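Local structure of LbaCas13a H328A (C2c2) (Lachnospiraceae bacterium NK4A179, 5WLH) at residues R500-F508 with Q1119-L1128; F1262-F1270 with K1282-I1291. The protein binds a CRISPR guide RNA and, as a Cas13a (C2c2) enzyme, probably cleaves RNA targeted through that guide. All coordinates share one frame; numbering follows the deposited sequence.

Contact 1: residues R500-F508 with Q1119-L1128. With nucleotides of chain B.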
loop_
_atom_site.group_PDB
_atom_site.type_symbol
_atom_site.label_atom_id
_atom_site.label_comp_id
_atom_site.label_asym_id
_atom_site.label_seq_id
_atom_site.Cartn_x
_atom_site.Cartn_y
_atom_site.Cartn_z
ATOM N N ARG A 500 -7.754 -7.875 3.661
ATOM C CA ARG A 500 -6.756 -7.350 4.592
ATOM C C ARG A 500 -7.185 -5.997 5.144
ATOM O O ARG A 500 -7.056 -5.736 6.346
ATOM C CB ARG A 500 -5.401 -7.267 3.889
ATOM C CG ARG A 500 -4.239 -6.894 4.777
ATOM C CD ARG A 500 -2.907 -7.220 4.077
ATOM N NE ARG A 500 -2.766 -6.417 2.864
ATOM C CZ ARG A 500 -2.891 -6.865 1.621
ATOM N NH1 ARG A 500 -3.144 -8.148 1.385
ATOM N NH2 ARG A 500 -2.749 -6.016 0.603
ATOM N N GLU A 501 -7.739 -5.136 4.293
ATOM C CA GLU A 501 -8.259 -3.867 4.785
ATOM C C GLU A 501 -9.362 -4.086 5.815
ATOM O O GLU A 501 -9.412 -3.394 6.840
ATOM C CB GLU A 501 -8.761 -3.025 3.611
ATOM C CG GLU A 501 -7.629 -2.587 2.657
ATOM C CD GLU A 501 -8.028 -2.564 1.170
ATOM O OE1 GLU A 501 -9.211 -2.775 0.853
ATOM O OE2 GLU A 501 -7.138 -2.332 0.316
ATOM N N THR A 502 -10.264 -5.040 5.554
ATOM C CA THR A 502 -11.346 -5.320 6.492
ATOM C C THR A 502 -10.807 -5.872 7.799
ATOM O O THR A 502 -11.333 -5.563 8.874
ATOM C CB THR A 502 -12.340 -6.301 5.850
ATOM O OG1 THR A 502 -12.840 -5.717 4.643
ATOM C CG2 THR A 502 -13.523 -6.601 6.784
ATOM N N ALA A 503 -9.734 -6.665 7.729
ATOM C CA ALA A 503 -9.165 -7.239 8.941
ATOM C C ALA A 503 -8.699 -6.146 9.886
ATOM O O ALA A 503 -8.793 -6.287 11.112
ATOM C CB ALA A 503 -8.004 -8.168 8.586
ATOM N N VAL A 504 -8.182 -5.051 9.330
ATOM C CA VAL A 504 -7.723 -3.934 10.141
ATOM C C VAL A 504 -8.895 -3.329 10.898
ATOM O O VAL A 504 -8.810 -3.066 12.101
ATOM C CB VAL A 504 -7.034 -2.890 9.238
ATOM C CG1 VAL A 504 -6.849 -1.548 9.978
ATOM C CG2 VAL A 504 -5.705 -3.444 8.712
ATOM N N TYR A 505 -10.025 -3.147 10.207
ATOM C CA TYR A 505 -11.187 -2.518 10.830
ATOM C C TYR A 505 -11.836 -3.431 11.855
ATOM O O TYR A 505 -12.331 -2.932 12.873
ATOM C CB TYR A 505 -12.195 -2.088 9.764
ATOM C CG TYR A 505 -11.585 -1.032 8.894
ATOM C CD1 TYR A 505 -11.015 0.105 9.460
ATOM C CD2 TYR A 505 -11.500 -1.202 7.525
ATOM C CE1 TYR A 505 -10.416 1.076 8.671
ATOM C CE2 TYR A 505 -10.897 -0.250 6.734
ATOM C CZ TYR A 505 -10.359 0.878 7.305
ATOM O OH TYR A 505 -9.758 1.829 6.506
ATOM N N VAL A 506 -11.826 -4.753 11.620
ATOM C CA VAL A 506 -12.261 -5.692 12.661
ATOM C C VAL A 506 -11.475 -5.453 13.945
ATOM O O VAL A 506 -12.050 -5.335 15.035
ATOM C CB VAL A 506 -12.129 -7.149 12.184
ATOM C CG1 VAL A 506 -12.422 -8.149 13.344
ATOM C CG2 VAL A 506 -13.068 -7.407 11.039
ATOM N N ALA A 507 -10.147 -5.334 13.829
ATOM C CA ALA A 507 -9.316 -5.072 15.002
ATOM C C ALA A 507 -9.698 -3.757 15.677
ATOM O O ALA A 507 -9.790 -3.695 16.907
ATOM C CB ALA A 507 -7.833 -5.056 14.613
ATOM N N PHE A 508 -9.916 -2.685 14.891
ATOM C CA PHE A 508 -10.257 -1.402 15.491
ATOM C C PHE A 508 -11.640 -1.434 16.123
ATOM O O PHE A 508 -11.869 -0.795 17.155
ATOM C CB PHE A 508 -10.186 -0.270 14.459
ATOM C CG PHE A 508 -8.797 0.296 14.289
ATOM C CD1 PHE A 508 -8.235 1.098 15.277
ATOM C CD2 PHE A 508 -8.048 0.014 13.155
ATOM C CE1 PHE A 508 -6.948 1.618 15.132
ATOM C CE2 PHE A 508 -6.751 0.528 13.000
ATOM C CZ PHE A 508 -6.205 1.325 13.982
ATOM N N GLN A 1119 -1.013 2.563 13.238
ATOM C CA GLN A 1119 -1.391 1.290 13.839
ATOM C C GLN A 1119 -2.100 0.425 12.813
ATOM O O GLN A 1119 -1.889 -0.788 12.756
ATOM C CB GLN A 1119 -2.309 1.539 15.038
ATOM C CG GLN A 1119 -2.962 0.289 15.620
ATOM C CD GLN A 1119 -2.006 -0.561 16.420
ATOM O OE1 GLN A 1119 -0.790 -0.412 16.331
ATOM N NE2 GLN A 1119 -2.557 -1.479 17.204
ATOM N N GLY A 1120 -2.936 1.051 11.993
ATOM C CA GLY A 1120 -3.633 0.309 10.955
ATOM C C GLY A 1120 -2.680 -0.306 9.950
ATOM O O GLY A 1120 -2.892 -1.423 9.493
ATOM N N GLN A 1121 -1.602 0.403 9.604
ATOM C CA GLN A 1121 -0.655 -0.198 8.674
ATOM C C GLN A 1121 0.049 -1.387 9.317
ATOM O O GLN A 1121 0.321 -2.393 8.660
ATOM C CB GLN A 1121 0.364 0.853 8.211
ATOM C CG GLN A 1121 1.452 0.292 7.280
ATOM C CD GLN A 1121 0.875 -0.267 5.989
ATOM O OE1 GLN A 1121 0.269 0.463 5.196
ATOM N NE2 GLN A 1121 1.060 -1.575 5.772
ATOM N N LEU A 1122 0.362 -1.280 10.608
ATOM C CA LEU A 1122 0.947 -2.412 11.313
ATOM C C LEU A 1122 0.018 -3.620 11.279
ATOM O O LEU A 1122 0.456 -4.735 11.017
ATOM C CB LEU A 1122 1.260 -2.026 12.752
ATOM C CG LEU A 1122 2.442 -1.049 12.872
ATOM C CD1 LEU A 1122 2.524 -0.506 14.283
ATOM C CD2 LEU A 1122 3.783 -1.688 12.448
ATOM N N ILE A 1123 -1.270 -3.407 11.517
ATOM C CA ILE A 1123 -2.207 -4.525 11.480
ATOM C C ILE A 1123 -2.358 -5.059 10.060
ATOM O O ILE A 1123 -2.455 -6.270 9.846
ATOM C CB ILE A 1123 -3.554 -4.106 12.082
ATOM C CG1 ILE A 1123 -3.359 -3.771 13.576
ATOM C CG2 ILE A 1123 -4.537 -5.303 12.026
ATOM C CD1 ILE A 1123 -4.552 -3.059 14.208
ATOM N N ASN A 1124 -2.375 -4.167 9.072
ATOM C CA ASN A 1124 -2.363 -4.601 7.677
ATOM C C ASN A 1124 -1.194 -5.555 7.423
ATOM O O ASN A 1124 -1.369 -6.643 6.865
ATOM C CB ASN A 1124 -2.299 -3.359 6.783
ATOM C CG ASN A 1124 -2.354 -3.676 5.299
ATOM O OD1 ASN A 1124 -1.514 -4.398 4.774
ATOM N ND2 ASN A 1124 -3.312 -3.064 4.598
ATOM N N TRP A 1125 0.009 -5.170 7.860
ATOM C CA TRP A 1125 1.176 -6.031 7.687
ATOM C C TRP A 1125 1.001 -7.364 8.406
ATOM O O TRP A 1125 1.461 -8.403 7.918
ATOM C CB TRP A 1125 2.416 -5.319 8.216
ATOM C CG TRP A 1125 2.973 -4.340 7.241
ATOM C CD1 TRP A 1125 2.875 -4.381 5.872
ATOM C CD2 TRP A 1125 3.736 -3.170 7.561
ATOM N NE1 TRP A 1125 3.558 -3.297 5.318
ATOM C CE2 TRP A 1125 4.089 -2.549 6.341
ATOM C CE3 TRP A 1125 4.152 -2.593 8.764
ATOM C CZ2 TRP A 1125 4.841 -1.366 6.290
ATOM C CZ3 TRP A 1125 4.910 -1.444 8.719
ATOM C CH2 TRP A 1125 5.240 -0.831 7.485
ATOM N N ILE A 1126 0.370 -7.354 9.583
ATOM C CA ILE A 1126 0.115 -8.629 10.262
ATOM C C ILE A 1126 -0.639 -9.571 9.339
ATOM O O ILE A 1126 -0.300 -10.753 9.209
ATOM C CB ILE A 1126 -0.662 -8.416 11.571
ATOM C CG1 ILE A 1126 0.267 -7.850 12.638
ATOM C CG2 ILE A 1126 -1.309 -9.764 12.017
ATOM C CD1 ILE A 1126 -0.458 -7.293 13.851
ATOM N N TYR A 1127 -1.695 -9.062 8.703
ATOM C CA TYR A 1127 -2.528 -9.927 7.874
ATOM C C TYR A 1127 -1.887 -10.213 6.533
ATOM O O TYR A 1127 -2.182 -11.251 5.931
ATOM C CB TYR A 1127 -3.934 -9.319 7.764
ATOM C CG TYR A 1127 -4.656 -9.620 9.061
ATOM C CD1 TYR A 1127 -5.274 -10.856 9.259
ATOM C CD2 TYR A 1127 -4.625 -8.721 10.124
ATOM C CE1 TYR A 1127 -5.884 -11.168 10.464
ATOM C CE2 TYR A 1127 -5.252 -9.020 11.332
ATOM C CZ TYR A 1127 -5.874 -10.238 11.500
ATOM O OH TYR A 1127 -6.480 -10.537 12.705
ATOM N N LEU A 1128 -0.967 -9.354 6.085
ATOM C CA LEU A 1128 -0.098 -9.722 4.976
ATOM C C LEU A 1128 0.745 -10.933 5.349
ATOM O O LEU A 1128 0.792 -11.920 4.612
ATOM C CB LEU A 1128 0.803 -8.543 4.598
ATOM C CG LEU A 1128 1.445 -8.569 3.209
ATOM C CD1 LEU A 1128 0.349 -8.471 2.128
ATOM C CD2 LEU A 1128 2.440 -7.391 3.082
ATOM P P A B 28 0.063 -8.263 -2.672
ATOM O OP1 A B 28 0.306 -9.612 -2.119
ATOM O OP2 A B 28 -1.259 -7.885 -3.213
ATOM O "O5'" A B 28 0.387 -7.242 -1.506
ATOM C "C5'" A B 28 0.399 -5.859 -1.765
ATOM C "C4'" A B 28 1.720 -5.260 -1.375
ATOM O "O4'" A B 28 2.748 -5.588 -2.352
ATOM C "C3'" A B 28 1.755 -3.750 -1.325
ATOM O "O3'" A B 28 1.149 -3.226 -0.170
ATOM C "C2'" A B 28 3.240 -3.479 -1.394
ATOM O "O2'" A B 28 3.824 -3.823 -0.150
ATOM C "C1'" A B 28 3.668 -4.526 -2.431
ATOM N N9 A B 28 3.619 -3.963 -3.788
ATOM C C8 A B 28 2.669 -4.138 -4.763
ATOM N N7 A B 28 2.934 -3.442 -5.866
ATOM C C5 A B 28 4.131 -2.795 -5.575
ATOM C C6 A B 28 4.951 -1.931 -6.324
ATOM N N6 A B 28 4.686 -1.552 -7.590
ATOM N N1 A B 28 6.062 -1.453 -5.734
ATOM C C2 A B 28 6.340 -1.849 -4.482
ATOM N N3 A B 28 5.663 -2.664 -3.681
ATOM C C4 A B 28 4.548 -3.107 -4.298
HETATM O O HOH W 1 -3.226 -10.529 3.228
HETATM O O HOH W 2 -2.829 -3.305 1.556
HETATM O O HOH W 3 -8.938 -8.892 11.931
#

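Contact 2: residues F1262-F1270 with K1282-I1291. With nucleotides of chain B.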
loop_
_atom_site.group_PDB
_atom_site.type_symbol
_atom_site.label_atom_id
_atom_site.label_comp_id
_atom_site.label_asym_id
_atom_site.label_seq_id
_atom_site.Cartn_x
_atom_site.Cartn_y
_atom_site.Cartn_z
ATOM N N PHE A 1262 6.279 3.895 18.404
ATOM C CA PHE A 1262 5.945 3.575 17.025
ATOM C C PHE A 1262 7.205 3.321 16.207
ATOM O O PHE A 1262 7.274 2.363 15.442
ATOM C CB PHE A 1262 5.096 4.699 16.427
ATOM C CG PHE A 1262 3.619 4.505 16.665
ATOM C CD1 PHE A 1262 2.954 3.425 16.094
ATOM C CD2 PHE A 1262 2.906 5.374 17.473
ATOM C CE1 PHE A 1262 1.592 3.226 16.301
ATOM C CE2 PHE A 1262 1.533 5.183 17.693
ATOM C CZ PHE A 1262 0.877 4.110 17.102
ATOM N N LEU A 1263 8.228 4.169 16.356
ATOM C CA LEU A 1263 9.468 3.920 15.628
ATOM C C LEU A 1263 10.081 2.589 16.014
ATOM O O LEU A 1263 10.652 1.894 15.170
ATOM C CB LEU A 1263 10.476 5.040 15.877
ATOM C CG LEU A 1263 10.252 6.270 15.007
ATOM C CD1 LEU A 1263 11.231 7.330 15.460
ATOM C CD2 LEU A 1263 10.471 5.959 13.525
ATOM N N GLY A 1264 9.991 2.223 17.293
ATOM C CA GLY A 1264 10.560 0.956 17.718
ATOM C C GLY A 1264 9.796 -0.233 17.167
ATOM O O GLY A 1264 10.388 -1.270 16.856
ATOM N N ILE A 1265 8.475 -0.108 17.066
ATOM C CA ILE A 1265 7.676 -1.190 16.498
ATOM C C ILE A 1265 7.945 -1.307 15.007
ATOM O O ILE A 1265 8.203 -2.402 14.494
ATOM C CB ILE A 1265 6.187 -0.966 16.788
ATOM C CG1 ILE A 1265 5.908 -1.080 18.290
ATOM C CG2 ILE A 1265 5.328 -2.016 16.027
ATOM C CD1 ILE A 1265 4.679 -0.282 18.745
ATOM N N TYR A 1266 7.908 -0.173 14.294
ATOM C CA TYR A 1266 8.253 -0.190 12.878
ATOM C C TYR A 1266 9.669 -0.719 12.681
ATOM O O TYR A 1266 9.942 -1.458 11.727
ATOM C CB TYR A 1266 8.096 1.214 12.284
ATOM C CG TYR A 1266 6.689 1.477 11.798
ATOM C CD1 TYR A 1266 5.656 1.714 12.697
ATOM C CD2 TYR A 1266 6.393 1.441 10.432
ATOM C CE1 TYR A 1266 4.346 1.930 12.246
ATOM C CE2 TYR A 1266 5.101 1.653 9.974
ATOM C CZ TYR A 1266 4.087 1.871 10.882
ATOM O OH TYR A 1266 2.805 2.068 10.427
ATOM N N SER A 1267 10.578 -0.382 13.603
ATOM C CA SER A 1267 11.941 -0.896 13.504
ATOM C C SER A 1267 11.955 -2.410 13.610
ATOM O O SER A 1267 12.699 -3.080 12.886
ATOM C CB SER A 1267 12.837 -0.314 14.612
ATOM O OG SER A 1267 13.032 1.065 14.446
ATOM N N GLU A 1268 11.160 -2.967 14.524
ATOM C CA GLU A 1268 11.206 -4.411 14.690
ATOM C C GLU A 1268 10.511 -5.121 13.536
ATOM O O GLU A 1268 10.936 -6.213 13.139
ATOM C CB GLU A 1268 10.603 -4.828 16.031
ATOM C CG GLU A 1268 10.774 -6.332 16.243
ATOM C CD GLU A 1268 10.278 -6.807 17.587
ATOM O OE1 GLU A 1268 10.339 -8.030 17.816
ATOM O OE2 GLU A 1268 9.825 -5.969 18.397
ATOM N N VAL A 1269 9.459 -4.514 12.979
ATOM C CA VAL A 1269 8.865 -5.050 11.758
ATOM C C VAL A 1269 9.918 -5.100 10.658
ATOM O O VAL A 1269 10.143 -6.136 10.026
ATOM C CB VAL A 1269 7.638 -4.210 11.350
ATOM C CG1 VAL A 1269 7.183 -4.569 9.918
ATOM C CG2 VAL A 1269 6.498 -4.414 12.344
ATOM N N PHE A 1270 10.597 -3.978 10.431
ATOM C CA PHE A 1270 11.668 -3.933 9.442
ATOM C C PHE A 1270 12.729 -4.993 9.725
ATOM O O PHE A 1270 13.230 -5.644 8.806
ATOM C CB PHE A 1270 12.308 -2.541 9.437
ATOM C CG PHE A 1270 13.417 -2.382 8.443
ATOM C CD1 PHE A 1270 13.159 -2.482 7.078
ATOM C CD2 PHE A 1270 14.709 -2.071 8.866
ATOM C CE1 PHE A 1270 14.167 -2.335 6.145
ATOM C CE2 PHE A 1270 15.730 -1.915 7.950
ATOM C CZ PHE A 1270 15.463 -2.022 6.583
ATOM N N LYS A 1282 11.740 -4.399 2.540
ATOM C CA LYS A 1282 12.504 -3.231 2.124
ATOM C C LYS A 1282 11.630 -2.032 1.820
ATOM O O LYS A 1282 12.170 -0.963 1.567
ATOM C CB LYS A 1282 13.377 -3.575 0.927
ATOM C CG LYS A 1282 14.421 -4.625 1.324
ATOM C CD LYS A 1282 15.708 -4.507 0.543
ATOM C CE LYS A 1282 15.540 -4.981 -0.895
ATOM N NZ LYS A 1282 16.768 -4.660 -1.688
ATOM N N ASN A 1283 10.311 -2.174 1.847
ATOM C CA ASN A 1283 9.442 -1.010 1.714
ATOM C C ASN A 1283 8.887 -0.527 3.046
ATOM O O ASN A 1283 8.134 0.461 3.070
ATOM C CB ASN A 1283 8.288 -1.322 0.757
ATOM C CG ASN A 1283 7.705 -0.063 0.112
ATOM O OD1 ASN A 1283 8.400 0.945 -0.051
ATOM N ND2 ASN A 1283 6.436 -0.138 -0.302
ATOM N N VAL A 1284 9.221 -1.198 4.153
ATOM C CA VAL A 1284 8.657 -0.807 5.449
ATOM C C VAL A 1284 9.003 0.619 5.802
ATOM O O VAL A 1284 8.094 1.406 6.148
ATOM C CB VAL A 1284 9.058 -1.827 6.527
ATOM C CG1 VAL A 1284 8.856 -1.229 7.922
ATOM C CG2 VAL A 1284 8.226 -3.134 6.402
ATOM N N PRO A 1285 10.256 1.085 5.726
ATOM C CA PRO A 1285 10.521 2.491 6.056
ATOM C C PRO A 1285 9.830 3.466 5.119
ATOM O O PRO A 1285 9.318 4.498 5.562
ATOM C CB PRO A 1285 12.054 2.589 5.970
ATOM C CG PRO A 1285 12.543 1.127 6.186
ATOM C CD PRO A 1285 11.491 0.311 5.469
ATOM N N THR A 1286 9.805 3.170 3.822
ATOM C CA THR A 1286 9.162 4.072 2.867
ATOM C C THR A 1286 7.684 4.224 3.185
ATOM O O THR A 1286 7.124 5.318 3.092
ATOM C CB THR A 1286 9.355 3.523 1.456
ATOM O OG1 THR A 1286 10.733 3.670 1.099
ATOM C CG2 THR A 1286 8.450 4.269 0.430
ATOM N N ILE A 1287 7.030 3.127 3.570
ATOM C CA ILE A 1287 5.611 3.218 3.889
ATOM C C ILE A 1287 5.396 4.129 5.087
ATOM O O ILE A 1287 4.471 4.951 5.104
ATOM C CB ILE A 1287 5.046 1.811 4.109
ATOM C CG1 ILE A 1287 4.946 1.105 2.747
ATOM C CG2 ILE A 1287 3.676 1.884 4.769
ATOM C CD1 ILE A 1287 4.655 -0.385 2.864
ATOM N N LEU A 1288 6.252 4.005 6.106
ATOM C CA LEU A 1288 6.193 4.911 7.251
ATOM C C LEU A 1288 6.408 6.351 6.812
ATOM O O LEU A 1288 5.641 7.246 7.177
ATOM C CB LEU A 1288 7.245 4.507 8.285
ATOM C CG LEU A 1288 7.460 5.482 9.454
ATOM C CD1 LEU A 1288 6.197 5.626 10.262
ATOM C CD2 LEU A 1288 8.572 4.969 10.342
ATOM N N TYR A 1289 7.451 6.586 6.023
ATOM C CA TYR A 1289 7.720 7.932 5.513
ATOM C C TYR A 1289 6.516 8.484 4.743
ATOM O O TYR A 1289 6.145 9.660 4.888
ATOM C CB TYR A 1289 8.969 7.868 4.642
ATOM C CG TYR A 1289 9.209 9.085 3.780
ATOM C CD1 TYR A 1289 9.976 10.147 4.253
ATOM C CD2 TYR A 1289 8.706 9.157 2.483
ATOM C CE1 TYR A 1289 10.212 11.263 3.468
ATOM C CE2 TYR A 1289 8.932 10.281 1.695
ATOM C CZ TYR A 1289 9.690 11.320 2.198
ATOM O OH TYR A 1289 9.924 12.433 1.425
ATOM N N ASN A 1290 5.886 7.643 3.922
ATOM C CA ASN A 1290 4.721 8.086 3.153
ATOM C C ASN A 1290 3.573 8.491 4.063
ATOM O O ASN A 1290 2.890 9.489 3.802
ATOM C CB ASN A 1290 4.233 6.968 2.220
ATOM C CG ASN A 1290 5.210 6.627 1.131
ATOM O OD1 ASN A 1290 6.146 7.373 0.847
ATOM N ND2 ASN A 1290 4.988 5.468 0.490
ATOM N N ILE A 1291 3.308 7.701 5.113
ATOM C CA ILE A 1291 2.226 8.045 6.034
ATOM C C ILE A 1291 2.462 9.428 6.625
ATOM O O ILE A 1291 1.559 10.270 6.664
ATOM C CB ILE A 1291 2.096 6.976 7.132
ATOM C CG1 ILE A 1291 1.581 5.674 6.520
ATOM C CG2 ILE A 1291 1.198 7.488 8.256
ATOM C CD1 ILE A 1291 1.658 4.476 7.486
ATOM P P A B 6 20.973 0.796 2.877
ATOM O OP1 A B 6 21.839 -0.393 2.920
ATOM O OP2 A B 6 21.345 1.997 2.070
ATOM O "O5'" A B 6 19.533 0.337 2.343
ATOM C "C5'" A B 6 18.986 -0.930 2.713
ATOM C "C4'" A B 6 17.477 -0.855 2.859
ATOM O "O4'" A B 6 17.142 0.004 3.967
ATOM C "C3'" A B 6 16.728 -0.238 1.689
ATOM O "O3'" A B 6 16.499 -1.171 0.660
ATOM C "C2'" A B 6 15.453 0.271 2.337
ATOM O "O2'" A B 6 14.584 -0.823 2.628
ATOM C "C1'" A B 6 15.996 0.766 3.667
ATOM N N9 A B 6 16.394 2.180 3.646
ATOM C C8 A B 6 17.651 2.685 3.872
ATOM N N7 A B 6 17.698 3.991 3.845
ATOM C C5 A B 6 16.379 4.360 3.598
ATOM C C6 A B 6 15.770 5.607 3.458
ATOM N N6 A B 6 16.453 6.758 3.559
ATOM N N1 A B 6 14.432 5.631 3.231
ATOM C C2 A B 6 13.758 4.476 3.131
ATOM N N3 A B 6 14.236 3.234 3.229
ATOM C C4 A B 6 15.559 3.251 3.478
ATOM P P A B 29 0.119 -2.006 -0.291
ATOM O OP1 A B 29 -0.466 -1.856 1.078
ATOM O OP2 A B 29 -0.716 -2.179 -1.527
ATOM O "O5'" A B 29 1.024 -0.755 -0.657
ATOM C "C5'" A B 29 2.004 -0.277 0.249
ATOM C "C4'" A B 29 3.106 0.462 -0.478
ATOM O "O4'" A B 29 3.640 -0.356 -1.544
ATOM C "C3'" A B 29 2.724 1.756 -1.179
ATOM O "O3'" A B 29 2.639 2.836 -0.273
ATOM C "C2'" A B 29 3.851 1.905 -2.184
ATOM O "O2'" A B 29 5.046 2.272 -1.518
ATOM C "C1'" A B 29 4.014 0.455 -2.631
ATOM N N9 A B 29 3.101 0.158 -3.754
ATOM C C8 A B 29 1.980 -0.628 -3.769
ATOM N N7 A B 29 1.389 -0.665 -4.952
ATOM C C5 A B 29 2.183 0.147 -5.738
ATOM C C6 A B 29 2.078 0.521 -7.088
ATOM N N6 A B 29 1.095 0.070 -7.880
ATOM N N1 A B 29 3.009 1.350 -7.572
ATOM C C2 A B 29 3.984 1.772 -6.754
ATOM N N3 A B 29 4.189 1.487 -5.459
ATOM C C4 A B 29 3.236 0.660 -5.016
ATOM P P U B 7 16.862 -0.765 -0.830
ATOM O OP1 U B 7 16.539 -1.935 -1.671
ATOM O OP2 U B 7 18.237 -0.172 -0.860
ATOM O "O5'" U B 7 15.852 0.412 -1.133
ATOM C "C5'" U B 7 14.447 0.162 -1.143
ATOM C "C4'" U B 7 13.706 1.448 -1.375
ATOM O "O4'" U B 7 13.892 2.327 -0.232
ATOM C "C3'" U B 7 14.215 2.256 -2.550
ATOM O "O3'" U B 7 13.677 1.784 -3.778
ATOM C "C2'" U B 7 13.792 3.676 -2.186
ATOM O "O2'" U B 7 12.426 3.881 -2.481
ATOM C "C1'" U B 7 13.949 3.666 -0.660
ATOM N N1 U B 7 15.248 4.230 -0.242
ATOM C C2 U B 7 15.285 5.597 -0.065
ATOM O O2 U B 7 14.279 6.261 -0.229
ATOM N N3 U B 7 16.502 6.107 0.319
ATOM C C4 U B 7 17.667 5.391 0.533
ATOM O O4 U B 7 18.699 5.974 0.870
ATOM C C5 U B 7 17.545 3.975 0.322
ATOM C C6 U B 7 16.367 3.456 -0.046
#

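Contact 1: residues R500-F508 with Q1119-L1128
Between Arg500 and Tyr1127 at one end and Phe508 and Gly1120 at the other, the two helical segments pass each other at 123°, their axes 8.6 Å apart at closest approach. They illustrate how a composite nuclease is built: helix 486-517 probably belongs to the first HEPN domain and helix 1106-1145 to the second, so the pair would lie at the interface between the two. At its middle, Val504 sends CG2 onto the backbone of Gly1120 and Asn1124 and against CG2 of Ile1123, while Ala507 CB meets CD1 of the same isoleucine at 3.9 Å. At Gly1120, which has no side chain, the ring edge of Phe508 meets the backbone, CE2 3.7 Å from Gly1120 CA.

Arg500 closes the other end. Its chain is extended until a bend at chi3 (63°), which turns the guanidinium to lie with one face under Leu1128 CD1, 3.6 Å from NH1. The NE donor reaches Asn1124 OD1 at 3.0 Å, but weakly (128° at the hydrogen), the guanidinium and amide planes being steeply inclined. Two waters, both in the guanidinium plane, extend the grip: one links NH1 to Tyr1127 O, the other accepts from NH2 and Asn1124 ND2. An alanine here has neither NE nor guanidinium and would probably leave Asn1124 OD1 without its mate, Leu1128 CD1 without a flat partner and a gap between the helices.

Tyr1127 has partners outside the pair: Glu1250 hydrogen-bonds its OH, Arg1246 makes a cation-pi contact with its ring, and Arg603 touches it, the two arginines heading the R-X4-H sequences characteristic of HEPN domains and probably part of the nuclease site. Across the contact, a single methyl, Ala503 CB, sits over the centre of that ring as a CH-pi donor, 3.7 Å from its centroid.

Contact 2: residues F1262-F1270 with K1282-I1291
Phe1270 and Val1284 mark the nearest backbone approach of two segments that run roughly antiparallel, at 150°, with helix axes 10.2 Å apart. That spacing is filled by apolar side chains, and no hydrogen bond crosses. Two CH-pi contacts organise the layer. Leu1288 holds CD1 over the centre of the Tyr1266 ring, 4.2 Å from the centroid, and its CD2 reaches Leu1263; the Tyr1266 hydroxyl is bonded to Leu1118 O on helix 1106-1145. Pro1285 lays CG over the Phe1270 ring, 4.0 Å from the centroid and towards the rim. Phe1270 CG stands anti to the backbone N (chi1 -179°), which carries the ring across the proline, with CZ beside the sugar of A6 of chain B. Between the two aromatics, Val1284 divides its methyls, CG1 on Phe1270 CB and CG2 on Val1269 CG1.

The far side of 1282-1291 faces RNA. Lys1282 O accepts from the A6 O2' of chain B at 2.6 Å, and its NZ donates to U7 OP1 of chain B at 2.7 Å. Asn1283 ND2 gives A29 O2' of chain B an almost straight bond (3.0 Å, 174°). The whole is a helical hairpin with an apolar core whose second arm doubles as a guide-RNA-binding surface.

Contacts 1 and 2 show how a protein interface and an RNA-binding surface can share a wall. Their centres lie 15 Å apart, and helix 1106-1145 serves both: while one side of 1119-1128 packs on 500-508, its other side meets the hairpin. There Trp1125 CZ3 comes within 3.3 Å of Tyr1266 CE2, the ring planes at about 65°, and Trp1125 CZ2 lies 3.6 Å from Ile1287 CD1. The guide spans the join as well. A28 of chain B approaches contact 1, its O5' 3.8 Å from Leu1128 CD1, whereas the next nucleotide, A29, has its C5' 3.7 Å from Ile1287 CD1 in contact 2.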